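PDB 2J0W: lysine-sensitive aspartokinase 3 from Escherichia coli, which catalyses the ATP-dependent phosphorylation of L-aspartate to 4-phospho-L-aspartate, the first step of lysine biosynthesis, under allosteric feedback inhibition by lysine. Local coordinates for residues T96-A101 against D112-H117; G408-F413 against E437-K442; P412-M417 against L430-D435. All coordinates share one frame; numbering follows the deposited sequence.

Contact 1. Residues T96-A101 against D112-H117; sequences TVLAEA and DELVSH
Leu98 and Leu114 mark the closest backbone approach of two nearly antiparallel helical segments, with their CA atoms 6.6 Å apart, local axes 10.2 Å apart at closest and N-to-C directions 149° from one another. The contact is small, burying 170 Å² in all, and it is built mainly round Leu98, whose side chain leaves the 96-101 helix toward its partner. Two parts of that side chain do different work. Its CB meets the tip of Leu114, 3.9 Å from Leu114 CD1, while its own CD1 goes on past the other leucine to the 112-117 backbone, 4.0 Å from Leu114 CA. The leucines thus lie alongside one another, each with a terminal methyl near the root of the other. Leu114 achieves this by holding CG opposite its backbone N (chi1 -168°), which carries CD1 across to the Leu98-Ala99 backbone, 4.0 Å from Ala99 N.

Beyond Leu114, Leu98 CD1 reaches His117 CE1 at 3.9 Å; it comes to the imidazole obliquely, and the two side chains cross at roughly a right angle. The ring is folded back along its own helix, where ND1 makes weak hydrogen bonds to Glu113 O and Leu114 O, and NE2 has a weak one to Asn94 OD1; together these may restrain the ring. Glu113 CG is a further neighbour of Leu98 CD1, at 4.2 Å, and the Glu113 carboxylate turns elsewhere and bonds Thr193 through OE1. Within the amino acid kinase domain, this joins helix 82-102 to helix 108-131; Ala99 also leans on Arg60 of helix 57-75, Leu114 on Leu48 of helix 44-51, and Asp112 and Ser116 touch strand 193-195.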
ATOM      1  N   THR A  96     -32.592   8.122 -33.443  1.00 39.05           N
ATOM      2  CA  THR A  96     -33.758   7.273 -33.349  1.00 39.54           C
ATOM      3  C   THR A  96     -33.468   5.865 -33.851  1.00 40.60           C
ATOM      4  O   THR A  96     -33.721   4.893 -33.141  1.00 38.25           O
ATOM      5  CB  THR A  96     -34.928   7.884 -34.134  1.00 47.36           C
ATOM      6  OG1 THR A  96     -35.213   9.185 -33.603  1.00 46.78           O
ATOM      7  CG2 THR A  96     -36.177   7.001 -34.032  1.00 33.33           C
ATOM      8  N   VAL A  97     -32.915   5.731 -35.055  1.00 44.55           N
ATOM      9  CA  VAL A  97     -32.644   4.383 -35.563  1.00 45.41           C
ATOM     10  C   VAL A  97     -31.644   3.648 -34.685  1.00 47.22           C
ATOM     11  O   VAL A  97     -31.794   2.448 -34.449  1.00 51.59           O
ATOM     12  CB  VAL A  97     -32.116   4.372 -37.023  1.00 46.26           C
ATOM     13  CG1 VAL A  97     -32.313   2.967 -37.622  1.00 45.11           C
ATOM     14  CG2 VAL A  97     -32.842   5.408 -37.859  1.00 46.18           C
ATOM     15  N   LEU A  98     -30.625   4.355 -34.199  1.00 46.76           N
ATOM     16  CA  LEU A  98     -29.636   3.723 -33.326  1.00 48.78           C
ATOM     17  C   LEU A  98     -30.315   3.257 -32.036  1.00 49.35           C
ATOM     18  O   LEU A  98     -30.043   2.155 -31.538  1.00 47.73           O
ATOM     19  CB  LEU A  98     -28.489   4.697 -32.996  1.00 46.58           C
ATOM     20  CG  LEU A  98     -27.585   5.053 -34.184  1.00 48.00           C
ATOM     21  CD1 LEU A  98     -26.542   6.064 -33.766  1.00 53.93           C
ATOM     22  CD2 LEU A  98     -26.910   3.796 -34.712  1.00 48.18           C
ATOM     23  N   ALA A  99     -31.204   4.088 -31.497  1.00 49.03           N
ATOM     24  CA  ALA A  99     -31.901   3.719 -30.276  1.00 49.06           C
ATOM     25  C   ALA A  99     -32.713   2.457 -30.544  1.00 50.47           C
ATOM     26  O   ALA A  99     -32.880   1.620 -29.657  1.00 50.10           O
ATOM     27  CB  ALA A  99     -32.804   4.842 -29.824  1.00 46.38           C
ATOM     28  N   GLU A 100     -33.211   2.313 -31.770  1.00 52.26           N
ATOM     29  CA  GLU A 100     -33.989   1.126 -32.112  1.00 56.27           C
ATOM     30  C   GLU A 100     -33.085  -0.092 -32.144  1.00 54.68           C
ATOM     31  O   GLU A 100     -33.504  -1.198 -31.788  1.00 56.32           O
ATOM     32  CB  GLU A 100     -34.681   1.271 -33.468  1.00 63.71           C
ATOM     33  CG  GLU A 100     -35.199  -0.063 -34.006  1.00 79.74           C
ATOM     34  CD  GLU A 100     -36.137   0.092 -35.190  1.00 95.29           C
ATOM     35  OE1 GLU A 100     -35.937   1.034 -35.990  1.00104.76           O
ATOM     36  OE2 GLU A 100     -37.066  -0.737 -35.327  1.00 97.85           O
ATOM     37  N   ALA A 101     -31.843   0.114 -32.568  1.00 49.14           N
ATOM     38  CA  ALA A 101     -30.893  -0.987 -32.630  1.00 48.60           C
ATOM     39  C   ALA A 101     -30.447  -1.357 -31.232  1.00 48.92           C
ATOM     40  O   ALA A 101     -30.316  -2.545 -30.909  1.00 50.82           O
ATOM     41  CB  ALA A 101     -29.693  -0.608 -33.478  1.00 52.55           C
ATOM     42  N   ASP A 112     -20.871   4.647 -27.655  1.00 38.31           N
ATOM     43  CA  ASP A 112     -19.989   5.764 -27.979  1.00 41.70           C
ATOM     44  C   ASP A 112     -20.496   6.461 -29.236  1.00 41.70           C
ATOM     45  O   ASP A 112     -20.481   7.689 -29.325  1.00 40.59           O
ATOM     46  CB  ASP A 112     -18.546   5.281 -28.209  1.00 40.14           C
ATOM     47  CG  ASP A 112     -17.690   5.337 -26.945  1.00 43.79           C
ATOM     48  OD1 ASP A 112     -18.254   5.455 -25.838  1.00 36.73           O
ATOM     49  OD2 ASP A 112     -16.448   5.251 -27.054  1.00 48.35           O
ATOM     50  N   GLU A 113     -20.952   5.670 -30.206  1.00 43.30           N
ATOM     51  CA  GLU A 113     -21.442   6.221 -31.469  1.00 41.05           C
ATOM     52  C   GLU A 113     -22.747   6.985 -31.314  1.00 40.64           C
ATOM     53  O   GLU A 113     -22.959   8.013 -31.949  1.00 39.10           O
ATOM     54  CB  GLU A 113     -21.641   5.113 -32.491  1.00 37.35           C
ATOM     55  CG  GLU A 113     -22.352   5.589 -33.759  1.00 44.52           C
ATOM     56  CD  GLU A 113     -21.634   6.726 -34.464  1.00 46.89           C
ATOM     57  OE1 GLU A 113     -20.407   6.623 -34.681  1.00 51.28           O
ATOM     58  OE2 GLU A 113     -22.302   7.720 -34.817  1.00 54.20           O
ATOM     59  N   LEU A 114     -23.634   6.470 -30.477  1.00 39.61           N
ATOM     60  CA  LEU A 114     -24.904   7.130 -30.271  1.00 34.02           C
ATOM     61  C   LEU A 114     -24.687   8.328 -29.358  1.00 31.36           C
ATOM     62  O   LEU A 114     -25.196   9.415 -29.615  1.00 31.20           O
ATOM     63  CB  LEU A 114     -25.888   6.151 -29.640  1.00 38.95           C
ATOM     64  CG  LEU A 114     -27.350   6.569 -29.598  1.00 43.48           C
ATOM     65  CD1 LEU A 114     -28.177   5.387 -29.142  1.00 51.40           C
ATOM     66  CD2 LEU A 114     -27.531   7.738 -28.668  1.00 41.13           C
ATOM     67  N   VAL A 115     -23.924   8.144 -28.289  1.00 28.42           N
ATOM     68  CA  VAL A 115     -23.725   9.259 -27.377  1.00 30.38           C
ATOM     69  C   VAL A 115     -22.951  10.399 -28.004  1.00 29.78           C
ATOM     70  O   VAL A 115     -23.104  11.540 -27.606  1.00 36.37           O
ATOM     71  CB  VAL A 115     -23.020   8.834 -26.078  1.00 33.04           C
ATOM     72  CG1 VAL A 115     -22.535  10.068 -25.343  1.00 32.08           C
ATOM     73  CG2 VAL A 115     -23.987   8.050 -25.178  1.00 24.90           C
ATOM     74  N   SER A 116     -22.133  10.106 -28.995  1.00 32.24           N
ATOM     75  CA  SER A 116     -21.356  11.150 -29.627  1.00 39.37           C
ATOM     76  C   SER A 116     -22.270  12.248 -30.185  1.00 44.27           C
ATOM     77  O   SER A 116     -21.913  13.432 -30.175  1.00 49.25           O
ATOM     78  CB  SER A 116     -20.520  10.549 -30.743  1.00 36.59           C
ATOM     79  OG  SER A 116     -21.377  10.023 -31.729  1.00 39.20           O
ATOM     80  N   HIS A 117     -23.453  11.858 -30.652  1.00 42.10           N
ATOM     81  CA  HIS A 117     -24.419  12.809 -31.216  1.00 40.81           C
ATOM     82  C   HIS A 117     -24.736  14.085 -30.408  1.00 43.58           C
ATOM     83  O   HIS A 117     -25.085  15.112 -30.998  1.00 45.94           O
ATOM     84  CB  HIS A 117     -25.720  12.076 -31.554  1.00 33.65           C
ATOM     85  CG  HIS A 117     -25.606  11.190 -32.756  1.00 43.69           C
ATOM     86  ND1 HIS A 117     -24.816  10.060 -32.776  1.00 41.42           N
ATOM     87  CD2 HIS A 117     -26.122  11.308 -34.003  1.00 38.78           C
ATOM     88  CE1 HIS A 117     -24.847   9.522 -33.983  1.00 33.85           C
ATOM     89  NE2 HIS A 117     -25.631  10.262 -34.746  1.00 40.91           N
TER

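Contact 2. Residues G408-F413 against E437-K442; sequences GVLEPF and EQVVQK
Val439 CG2 sits over one face of the Phe413 ring, 3.8 Å from its centroid and 22° off the ring normal, which meets the geometry of a CH-pi contact. The methyl is displaced toward the rim, and the nearest ring atom to Val439 CG2 is Phe413 CE1, 3.5 Å away. Pro412 CG lies over the opposite face, and Leu410 CB stands at the edge close to the ring plane, so the aromatic is bounded on both faces and along part of its rim. At another stretch of the edge is the amide of Gln438, with NE2 3.7 Å from Phe413 CE2; amide and ring planes are 84° apart, and the extended Gln438 chain is what brings the group that far.

The segments belong to the ACT domain near the C-terminus: residues 408-413 lead from helix 402-407 toward strand 417-420, and residues 437-442 belong to helix 436-448. A type I turn from Leu410 to Phe413, closed by Phe413 N to Leu410 O at 2.9 Å, places both residues where the ends of their side chains meet this helix. Leu410 CD2 meets the other Val439 methyl, CG1, at 3.6 Å, the two side chains crossing nearly perpendicular. Further along, Val409 CG1 presses on Lys442 CB at 3.4 Å. Chi1 of Lys442 (-76°) sets CG beside that methyl, and the bend at chi2 brings CD back to it, Lys442 CG and CD each lying 3.8 Å from Val409 CG1.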
ATOM      1  N   GLY A 408      -9.218  13.940  14.502  1.00 78.70           N
ATOM      2  CA  GLY A 408      -9.701  14.440  15.777  1.00 79.99           C
ATOM      3  C   GLY A 408     -11.211  14.595  15.794  1.00 81.73           C
ATOM      4  O   GLY A 408     -11.859  14.494  16.845  1.00 80.07           O
ATOM      5  N   VAL A 409     -11.773  14.814  14.609  1.00 81.46           N
ATOM      6  CA  VAL A 409     -13.209  15.013  14.444  1.00 81.58           C
ATOM      7  C   VAL A 409     -13.990  13.763  14.049  1.00 81.94           C
ATOM      8  O   VAL A 409     -15.211  13.703  14.217  1.00 82.23           O
ATOM      9  CB  VAL A 409     -13.476  16.057  13.360  1.00 81.95           C
ATOM     10  CG1 VAL A 409     -14.892  16.578  13.483  1.00 85.17           C
ATOM     11  CG2 VAL A 409     -12.457  17.174  13.458  1.00 83.91           C
ATOM     12  N   LEU A 410     -13.281  12.768  13.530  1.00 82.63           N
ATOM     13  CA  LEU A 410     -13.892  11.534  13.047  1.00 81.40           C
ATOM     14  C   LEU A 410     -14.091  10.434  14.072  1.00 82.52           C
ATOM     15  O   LEU A 410     -14.339   9.287  13.709  1.00 82.72           O
ATOM     16  CB  LEU A 410     -13.054  11.010  11.887  1.00 78.57           C
ATOM     17  CG  LEU A 410     -12.627  12.181  10.993  1.00 75.96           C
ATOM     18  CD1 LEU A 410     -11.697  11.718   9.891  1.00 79.78           C
ATOM     19  CD2 LEU A 410     -13.865  12.832  10.416  1.00 71.55           C
ATOM     20  N   GLU A 411     -13.991  10.787  15.348  1.00 84.75           N
ATOM     21  CA  GLU A 411     -14.151   9.816  16.426  1.00 85.54           C
ATOM     22  C   GLU A 411     -15.396   8.968  16.245  1.00 85.77           C
ATOM     23  O   GLU A 411     -15.339   7.742  16.327  1.00 87.51           O
ATOM     24  CB  GLU A 411     -14.208  10.521  17.782  1.00 84.30           C
ATOM     25  CG  GLU A 411     -14.680   9.632  18.921  1.00 85.98           C
ATOM     26  CD  GLU A 411     -14.673  10.343  20.253  1.00 92.81           C
ATOM     27  OE1 GLU A 411     -14.746  11.592  20.261  1.00 96.78           O
ATOM     28  OE2 GLU A 411     -14.610   9.651  21.289  1.00 92.73           O
ATOM     29  N   PRO A 412     -16.541   9.613  15.995  1.00 85.89           N
ATOM     30  CA  PRO A 412     -17.817   8.920  15.800  1.00 88.51           C
ATOM     31  C   PRO A 412     -17.944   8.024  14.554  1.00 89.81           C
ATOM     32  O   PRO A 412     -18.998   7.421  14.333  1.00 91.62           O
ATOM     33  CB  PRO A 412     -18.818  10.075  15.780  1.00 89.12           C
ATOM     34  CG  PRO A 412     -18.016  11.195  15.171  1.00 88.73           C
ATOM     35  CD  PRO A 412     -16.726  11.075  15.929  1.00 85.45           C
ATOM     36  N   PHE A 413     -16.878   7.917  13.760  1.00 87.25           N
ATOM     37  CA  PHE A 413     -16.934   7.124  12.533  1.00 82.75           C
ATOM     38  C   PHE A 413     -16.054   5.889  12.416  1.00 79.92           C
ATOM     39  O   PHE A 413     -15.209   5.615  13.263  1.00 80.66           O
ATOM     40  CB  PHE A 413     -16.640   8.023  11.339  1.00 77.45           C
ATOM     41  CG  PHE A 413     -17.499   9.240  11.277  1.00 78.37           C
ATOM     42  CD1 PHE A 413     -16.923  10.506  11.297  1.00 81.44           C
ATOM     43  CD2 PHE A 413     -18.881   9.130  11.181  1.00 79.90           C
ATOM     44  CE1 PHE A 413     -17.710  11.649  11.219  1.00 82.04           C
ATOM     45  CE2 PHE A 413     -19.678  10.268  11.103  1.00 86.82           C
ATOM     46  CZ  PHE A 413     -19.086  11.534  11.121  1.00 85.11           C
ATOM     47  N   GLU A 437     -20.450  12.556   3.411  1.00 68.82           N
ATOM     48  CA  GLU A 437     -20.515  14.012   3.461  1.00 71.42           C
ATOM     49  C   GLU A 437     -20.364  14.635   4.849  1.00 72.25           C
ATOM     50  O   GLU A 437     -19.681  15.654   4.992  1.00 71.88           O
ATOM     51  CB  GLU A 437     -21.801  14.501   2.792  1.00 71.59           C
ATOM     52  CG  GLU A 437     -21.897  14.101   1.333  1.00 67.54           C
ATOM     53  CD  GLU A 437     -23.056  14.749   0.616  1.00 69.98           C
ATOM     54  OE1 GLU A 437     -24.160  14.819   1.199  1.00 80.52           O
ATOM     55  OE2 GLU A 437     -22.873  15.176  -0.541  1.00 65.40           O
ATOM     56  N   GLN A 438     -20.984  14.038   5.867  1.00 71.65           N
ATOM     57  CA  GLN A 438     -20.868  14.583   7.218  1.00 72.95           C
ATOM     58  C   GLN A 438     -19.382  14.666   7.619  1.00 72.11           C
ATOM     59  O   GLN A 438     -18.969  15.570   8.354  1.00 73.07           O
ATOM     60  CB  GLN A 438     -21.641  13.727   8.228  1.00 72.44           C
ATOM     61  CG  GLN A 438     -21.740  14.393   9.595  1.00 78.32           C
ATOM     62  CD  GLN A 438     -22.277  13.476  10.683  1.00 82.87           C
ATOM     63  OE1 GLN A 438     -22.358  13.863  11.850  1.00 82.68           O
ATOM     64  NE2 GLN A 438     -22.636  12.257  10.310  1.00 83.94           N
ATOM     65  N   VAL A 439     -18.583  13.724   7.125  1.00 67.21           N
ATOM     66  CA  VAL A 439     -17.158  13.720   7.405  1.00 63.43           C
ATOM     67  C   VAL A 439     -16.514  14.907   6.688  1.00 62.29           C
ATOM     68  O   VAL A 439     -15.783  15.686   7.295  1.00 62.77           O
ATOM     69  CB  VAL A 439     -16.506  12.405   6.920  1.00 65.65           C
ATOM     70  CG1 VAL A 439     -14.985  12.499   7.002  1.00 57.72           C
ATOM     71  CG2 VAL A 439     -17.002  11.246   7.767  1.00 64.99           C
ATOM     72  N   VAL A 440     -16.795  15.045   5.398  1.00 60.83           N
ATOM     73  CA  VAL A 440     -16.236  16.141   4.613  1.00 64.06           C
ATOM     74  C   VAL A 440     -16.521  17.480   5.277  1.00 66.39           C
ATOM     75  O   VAL A 440     -15.686  18.391   5.283  1.00 64.06           O
ATOM     76  CB  VAL A 440     -16.833  16.158   3.210  1.00 60.70           C
ATOM     77  CG1 VAL A 440     -16.284  17.328   2.418  1.00 46.46           C
ATOM     78  CG2 VAL A 440     -16.520  14.848   2.529  1.00 65.46           C
ATOM     79  N   GLN A 441     -17.718  17.586   5.838  1.00 67.26           N
ATOM     80  CA  GLN A 441     -18.136  18.801   6.511  1.00 69.70           C
ATOM     81  C   GLN A 441     -17.347  18.961   7.806  1.00 69.17           C
ATOM     82  O   GLN A 441     -16.699  19.987   8.020  1.00 67.70           O
ATOM     83  CB  GLN A 441     -19.639  18.734   6.798  1.00 75.11           C
ATOM     84  CG  GLN A 441     -20.512  18.857   5.549  1.00 75.64           C
ATOM     85  CD  GLN A 441     -21.856  18.158   5.693  1.00 79.28           C
ATOM     86  OE1 GLN A 441     -22.718  18.270   4.824  1.00 76.80           O
ATOM     87  NE2 GLN A 441     -22.035  17.423   6.789  1.00 78.66           N
ATOM     88  N   LYS A 442     -17.379  17.942   8.657  1.00 67.66           N
ATOM     89  CA  LYS A 442     -16.652  18.031   9.906  1.00 70.60           C
ATOM     90  C   LYS A 442     -15.204  18.452   9.712  1.00 72.55           C
ATOM     91  O   LYS A 442     -14.730  19.339  10.417  1.00 76.97           O
ATOM     92  CB  LYS A 442     -16.718  16.712  10.663  1.00 74.74           C
ATOM     93  CG  LYS A 442     -18.057  16.472  11.343  1.00 87.97           C
ATOM     94  CD  LYS A 442     -18.395  17.592  12.328  1.00 99.86           C
ATOM     95  CE  LYS A 442     -19.760  17.368  12.970  1.00106.39           C
ATOM     96  NZ  LYS A 442     -19.879  16.001  13.569  1.00106.24           N
TER

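Contact 3. Residues P412-M417 against L430-D435; sequences PFNIRM and LVPGED
Met417 CE comes within 3.6 Å of Leu430 CG, the two side chains crossing at a slant. The thioether chain doubles back to do this, bent at chi2 (-78°) and again at chi3 (-58°), which returns its terminal methyl to the leucine branch point; Met417 CB lies beside Leu430 CG at 3.8 Å independently of those bends. Thr352 of strand 348-353 touches both residues. Two backbone bonds join the segments: Leu430 N to Met417 O at 3.0 Å, and Arg416 N to Leu430 O at 3.2 Å, the latter donor standing well above the carbonyl plane.

Arg416 offers only its CB to Leu430; the rest of the chain turns at chi2 and carries the guanidinium away, to a salt bridge with Glu383 and a hydrogen bond to Gly421 O of the second subunit. Next along, Asn414 O rests against Pro432 CD at 3.4 Å. At the far end Asp435 OD1 approaches Phe413 CD2 obliquely at 3.7 Å, with carboxylate and ring planes 44° apart. The two bonds and the order strand 417-420, strand 426-432, helix 436-448 fit the beta-beta-alpha part of the beta-alpha-beta-beta-alpha-beta ACT fold.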
ATOM      1  N   PRO A 412     -16.541   9.613  15.995  1.00 85.89           N
ATOM      2  CA  PRO A 412     -17.817   8.920  15.800  1.00 88.51           C
ATOM      3  C   PRO A 412     -17.944   8.024  14.554  1.00 89.81           C
ATOM      4  O   PRO A 412     -18.998   7.421  14.333  1.00 91.62           O
ATOM      5  CB  PRO A 412     -18.818  10.075  15.780  1.00 89.12           C
ATOM      6  CG  PRO A 412     -18.016  11.195  15.171  1.00 88.73           C
ATOM      7  CD  PRO A 412     -16.726  11.075  15.929  1.00 85.45           C
ATOM      8  N   PHE A 413     -16.878   7.917  13.760  1.00 87.25           N
ATOM      9  CA  PHE A 413     -16.934   7.124  12.533  1.00 82.75           C
ATOM     10  C   PHE A 413     -16.054   5.889  12.416  1.00 79.92           C
ATOM     11  O   PHE A 413     -15.209   5.615  13.263  1.00 80.66           O
ATOM     12  CB  PHE A 413     -16.640   8.023  11.339  1.00 77.45           C
ATOM     13  CG  PHE A 413     -17.499   9.240  11.277  1.00 78.37           C
ATOM     14  CD1 PHE A 413     -16.923  10.506  11.297  1.00 81.44           C
ATOM     15  CD2 PHE A 413     -18.881   9.130  11.181  1.00 79.90           C
ATOM     16  CE1 PHE A 413     -17.710  11.649  11.219  1.00 82.04           C
ATOM     17  CE2 PHE A 413     -19.678  10.268  11.103  1.00 86.82           C
ATOM     18  CZ  PHE A 413     -19.086  11.534  11.121  1.00 85.11           C
ATOM     19  N   ASN A 414     -16.263   5.146  11.335  1.00 76.40           N
ATOM     20  CA  ASN A 414     -15.473   3.957  11.087  1.00 72.86           C
ATOM     21  C   ASN A 414     -14.513   4.212   9.946  1.00 67.91           C
ATOM     22  O   ASN A 414     -14.919   4.292   8.795  1.00 71.28           O
ATOM     23  CB  ASN A 414     -16.358   2.770  10.713  1.00 71.67           C
ATOM     24  CG  ASN A 414     -15.546   1.582  10.211  1.00 72.46           C
ATOM     25  OD1 ASN A 414     -14.803   0.954  10.967  1.00 74.59           O
ATOM     26  ND2 ASN A 414     -15.674   1.283   8.926  1.00 71.09           N
ATOM     27  N   ILE A 415     -13.239   4.363  10.251  1.00 61.07           N
ATOM     28  CA  ILE A 415     -12.296   4.555   9.177  1.00 59.86           C
ATOM     29  C   ILE A 415     -11.917   3.145   8.762  1.00 61.48           C
ATOM     30  O   ILE A 415     -11.483   2.345   9.591  1.00 65.28           O
ATOM     31  CB  ILE A 415     -11.120   5.350   9.660  1.00 55.13           C
ATOM     32  CG1 ILE A 415     -11.676   6.648  10.242  1.00 54.90           C
ATOM     33  CG2 ILE A 415     -10.138   5.590   8.512  1.00 62.22           C
ATOM     34  CD1 ILE A 415     -10.673   7.695  10.533  1.00 50.56           C
ATOM     35  N   ARG A 416     -12.114   2.840   7.481  1.00 57.24           N
ATOM     36  CA  ARG A 416     -11.856   1.507   6.947  1.00 54.93           C
ATOM     37  C   ARG A 416     -10.495   1.294   6.307  1.00 52.79           C
ATOM     38  O   ARG A 416      -9.995   0.162   6.224  1.00 50.39           O
ATOM     39  CB  ARG A 416     -12.929   1.164   5.917  1.00 57.17           C
ATOM     40  CG  ARG A 416     -12.739  -0.193   5.256  1.00 56.27           C
ATOM     41  CD  ARG A 416     -13.020  -1.333   6.222  1.00 56.32           C
ATOM     42  NE  ARG A 416     -12.845  -2.631   5.574  1.00 67.24           N
ATOM     43  CZ  ARG A 416     -11.677  -3.254   5.435  1.00 65.45           C
ATOM     44  NH1 ARG A 416     -10.568  -2.702   5.910  1.00 69.02           N
ATOM     45  NH2 ARG A 416     -11.616  -4.417   4.801  1.00 59.87           N
ATOM     46  N   MET A 417      -9.897   2.376   5.840  1.00 47.73           N
ATOM     47  CA  MET A 417      -8.621   2.261   5.169  1.00 48.94           C
ATOM     48  C   MET A 417      -7.937   3.604   5.242  1.00 51.69           C
ATOM     49  O   MET A 417      -8.583   4.641   5.123  1.00 54.73           O
ATOM     50  CB  MET A 417      -8.854   1.868   3.705  1.00 38.12           C
ATOM     51  CG  MET A 417      -7.623   1.501   2.900  1.00 43.60           C
ATOM     52  SD  MET A 417      -6.683   2.933   2.351  1.00 51.93           S
ATOM     53  CE  MET A 417      -7.896   3.795   1.425  1.00 54.80           C
ATOM     54  N   LEU A 430     -10.952   5.706   3.576  1.00 53.01           N
ATOM     55  CA  LEU A 430     -12.308   5.300   3.274  1.00 55.87           C
ATOM     56  C   LEU A 430     -13.189   5.411   4.505  1.00 57.57           C
ATOM     57  O   LEU A 430     -12.702   5.420   5.638  1.00 59.14           O
ATOM     58  CB  LEU A 430     -12.333   3.851   2.752  1.00 53.30           C
ATOM     59  CG  LEU A 430     -11.512   3.544   1.487  1.00 50.28           C
ATOM     60  CD1 LEU A 430     -11.801   2.116   1.017  1.00 47.12           C
ATOM     61  CD2 LEU A 430     -11.854   4.540   0.378  1.00 48.46           C
ATOM     62  N   VAL A 431     -14.491   5.516   4.260  1.00 57.91           N
ATOM     63  CA  VAL A 431     -15.511   5.589   5.304  1.00 58.20           C
ATOM     64  C   VAL A 431     -16.797   5.100   4.648  1.00 57.11           C
ATOM     65  O   VAL A 431     -16.985   5.268   3.444  1.00 58.11           O
ATOM     66  CB  VAL A 431     -15.726   7.037   5.827  1.00 59.04           C
ATOM     67  CG1 VAL A 431     -14.419   7.602   6.354  1.00 64.72           C
ATOM     68  CG2 VAL A 431     -16.275   7.926   4.728  1.00 59.79           C
ATOM     69  N   PRO A 432     -17.688   4.465   5.416  1.00 55.88           N
ATOM     70  CA  PRO A 432     -18.924   3.996   4.789  1.00 55.94           C
ATOM     71  C   PRO A 432     -19.654   5.126   4.058  1.00 57.63           C
ATOM     72  O   PRO A 432     -19.744   6.245   4.560  1.00 56.13           O
ATOM     73  CB  PRO A 432     -19.715   3.427   5.969  1.00 59.10           C
ATOM     74  CG  PRO A 432     -19.186   4.208   7.142  1.00 68.38           C
ATOM     75  CD  PRO A 432     -17.711   4.240   6.867  1.00 59.24           C
ATOM     76  N   GLY A 433     -20.155   4.817   2.864  1.00 60.77           N
ATOM     77  CA  GLY A 433     -20.862   5.790   2.049  1.00 62.25           C
ATOM     78  C   GLY A 433     -21.780   6.785   2.749  1.00 63.20           C
ATOM     79  O   GLY A 433     -21.600   7.993   2.607  1.00 64.12           O
ATOM     80  N   GLU A 434     -22.762   6.296   3.502  1.00 62.50           N
ATOM     81  CA  GLU A 434     -23.714   7.177   4.189  1.00 64.38           C
ATOM     82  C   GLU A 434     -23.135   8.263   5.099  1.00 62.18           C
ATOM     83  O   GLU A 434     -23.761   9.308   5.288  1.00 61.67           O
ATOM     84  CB  GLU A 434     -24.733   6.350   4.987  1.00 67.15           C
ATOM     85  CG  GLU A 434     -24.135   5.233   5.817  1.00 81.30           C
ATOM     86  CD  GLU A 434     -23.680   4.058   4.962  1.00 96.46           C
ATOM     87  OE1 GLU A 434     -22.456   3.806   4.876  1.00 96.91           O
ATOM     88  OE2 GLU A 434     -24.554   3.389   4.366  1.00101.06           O
ATOM     89  N   ASP A 435     -21.957   8.028   5.666  1.00 60.95           N
ATOM     90  CA  ASP A 435     -21.339   9.014   6.556  1.00 64.41           C
ATOM     91  C   ASP A 435     -20.393   9.939   5.778  1.00 65.50           C
ATOM     92  O   ASP A 435     -19.848  10.902   6.328  1.00 64.97           O
ATOM     93  CB  ASP A 435     -20.545   8.309   7.669  1.00 68.39           C
ATOM     94  CG  ASP A 435     -21.396   7.355   8.500  1.00 72.01           C
ATOM     95  OD1 ASP A 435     -20.821   6.608   9.322  1.00 68.20           O
ATOM     96  OD2 ASP A 435     -22.634   7.352   8.336  1.00 80.30           O
TER

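How the contacts relate
Contacts 2 and 3 are neighbours in the ACT domain: their centres are 9 Å apart, they share Pro412 and Phe413, and Leu410 CD1 touches Ile415 CD1 at 4.2 Å. Contact 2 sets the loop against helix 436-448, contact 3 sets its continuation against strand 426-432, which leads into that helix, and both reach the second subunit, within the region required for homodimerization. Contact 3 lies closer to the regulatory site, its Met417 side chain about 9 Å from that of the lysine-binding Val339. Contact 1 belongs to the kinase domain, its centre 44 Å from that of contact 2 and 40 Å from that of contact 3; its His117 side chain is about 11 Å from the bound aspartate.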